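Local structure of enolase (alpha proteobacterium BAL199, 3UGV) at residues M145-C148 with T149-G152. The protein is a magnesium-binding member of the enolase superfamily, related to mandelate racemase and muconate lactonizing enzyme, of undetermined substrate. Residues are numbered along the deposited sequence; the frame is centred on the assembly and turned at random.
Sequences MPLC and TLLG
With chi1 of Thr149 at -59°, its OG1 swings beside its own backbone N and comes to rest over one face of the Pro146 ring, 3.5 Å from Pro146 CD, while CG2 turns to the other side and meets Met145. The Met145 chain runs extended beyond CG and crosses the threonine at about a right angle, so that CG and SD both lie near the methyl, with SD to Thr149 CG2 at 4.1 Å. On another flank Leu147, its CG anti to the backbone N (chi1 -176°), sets CD1 4.2 Å from CD2 of Leu150 and CG 4.1 Å from CD1 of Leu151. Trp136 of helix 123-142 touches all three leucines, and Leu150 also packs on Leu150 of the second subunit.

The carbonyl O of Pro146, the residue at the N-cap position, accepts a straight bond from Leu150 N (3.0 Å) and a weak, bent one from Thr149 N. Leu147 O takes Leu151 N at 3.0 Å. Outside the turn, Cys148 N is hydrogen-bonded to His335 ND1, tying the start of the helix to helix 330-337. Gly152 then adopts positive phi (106°), and its N reaches Thr149 O at 2.9 Å. This is a short helix, 147-150, with Pro146 at its N-cap position and ended by a Schellman motif, wedged between helices 123-142 and 330-337 at a subunit interface.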
ATOM      1  N   MET F 145     -38.706 -30.390   0.624  1.00 43.49           N
ATOM      2  CA  MET F 145     -38.074 -29.661  -0.478  1.00 32.49           C
ATOM      3  C   MET F 145     -36.704 -30.226  -0.788  1.00 31.62           C
ATOM      4  O   MET F 145     -35.977 -30.635   0.121  1.00 37.45           O
ATOM      5  CB  MET F 145     -37.908 -28.187  -0.116  1.00 27.05           C
ATOM      6  CG  MET F 145     -39.211 -27.398  -0.087  1.00 37.03           C
ATOM      7  SD  MET F 145     -38.979 -25.712   0.506  1.00 45.58           S
ATOM      8  CE  MET F 145     -40.647 -25.097   0.337  1.00 48.25           C
ATOM      9  N   PRO F 146     -36.341 -30.254  -2.076  1.00 30.57           N
ATOM     10  CA  PRO F 146     -34.935 -30.524  -2.395  1.00 25.65           C
ATOM     11  C   PRO F 146     -34.073 -29.452  -1.709  1.00 36.24           C
ATOM     12  O   PRO F 146     -34.573 -28.343  -1.508  1.00 34.23           O
ATOM     13  CB  PRO F 146     -34.886 -30.360  -3.918  1.00 23.60           C
ATOM     14  CG  PRO F 146     -36.328 -30.485  -4.390  1.00 27.87           C
ATOM     15  CD  PRO F 146     -37.141 -29.922  -3.273  1.00 28.05           C
ATOM     16  N   LEU F 147     -32.825 -29.763  -1.343  1.00 39.11           N
ATOM     17  CA  LEU F 147     -31.988 -28.787  -0.636  1.00 28.56           C
ATOM     18  C   LEU F 147     -31.850 -27.463  -1.402  1.00 32.31           C
ATOM     19  O   LEU F 147     -32.017 -26.385  -0.825  1.00 26.89           O
ATOM     20  CB  LEU F 147     -30.607 -29.357  -0.309  1.00 23.94           C
ATOM     21  CG  LEU F 147     -29.711 -28.414   0.509  1.00 25.46           C
ATOM     22  CD1 LEU F 147     -30.291 -28.150   1.892  1.00 16.81           C
ATOM     23  CD2 LEU F 147     -28.279 -28.958   0.622  1.00 22.75           C
ATOM     24  N   CYS F 148     -31.545 -27.541  -2.698  1.00 30.25           N
ATOM     25  CA  CYS F 148     -31.390 -26.325  -3.489  1.00 30.78           C
ATOM     26  C   CYS F 148     -32.654 -25.470  -3.423  1.00 34.33           C
ATOM     27  O   CYS F 148     -32.586 -24.244  -3.492  1.00 41.51           O
ATOM     28  CB  CYS F 148     -31.057 -26.656  -4.940  1.00 42.02           C
ATOM     29  SG  CYS F 148     -32.250 -27.731  -5.747  1.00 39.74           S
ATOM     30  N   THR F 149     -33.805 -26.122  -3.286  1.00 32.92           N
ATOM     31  CA  THR F 149     -35.074 -25.413  -3.175  1.00 36.96           C
ATOM     32  C   THR F 149     -35.196 -24.719  -1.818  1.00 31.67           C
ATOM     33  O   THR F 149     -35.530 -23.540  -1.740  1.00 29.70           O
ATOM     34  CB  THR F 149     -36.277 -26.355  -3.416  1.00 37.04           C
ATOM     35  OG1 THR F 149     -36.169 -26.938  -4.720  1.00 35.14           O
ATOM     36  CG2 THR F 149     -37.586 -25.579  -3.338  1.00 31.12           C
ATOM     37  N   LEU F 150     -34.904 -25.441  -0.747  1.00 30.82           N
ATOM     38  CA  LEU F 150     -34.878 -24.819   0.571  1.00 36.49           C
ATOM     39  C   LEU F 150     -33.964 -23.589   0.591  1.00 40.84           C
ATOM     40  O   LEU F 150     -34.233 -22.621   1.296  1.00 41.46           O
ATOM     41  CB  LEU F 150     -34.420 -25.823   1.627  1.00 34.67           C
ATOM     42  CG  LEU F 150     -34.318 -25.252   3.044  1.00 31.96           C
ATOM     43  CD1 LEU F 150     -35.697 -25.205   3.649  1.00 42.46           C
ATOM     44  CD2 LEU F 150     -33.387 -26.084   3.914  1.00 30.22           C
ATOM     45  N   LEU F 151     -32.890 -23.636  -0.192  1.00 34.14           N
ATOM     46  CA  LEU F 151     -31.910 -22.556  -0.225  1.00 26.52           C
ATOM     47  C   LEU F 151     -32.279 -21.431  -1.185  1.00 34.72           C
ATOM     48  O   LEU F 151     -31.526 -20.462  -1.336  1.00 33.48           O
ATOM     49  CB  LEU F 151     -30.525 -23.099  -0.574  1.00 24.61           C
ATOM     50  CG  LEU F 151     -29.898 -23.987   0.495  1.00 32.16           C
ATOM     51  CD1 LEU F 151     -28.554 -24.514   0.023  1.00 33.64           C
ATOM     52  CD2 LEU F 151     -29.788 -23.225   1.823  1.00 27.49           C
ATOM     53  N   GLY F 152     -33.426 -21.553  -1.848  1.00 25.06           N
ATOM     54  CA  GLY F 152     -33.917 -20.450  -2.654  1.00 16.05           C
ATOM     55  C   GLY F 152     -33.777 -20.647  -4.152  1.00 29.57           C
ATOM     56  O   GLY F 152     -34.021 -19.720  -4.930  1.00 23.19           O
TER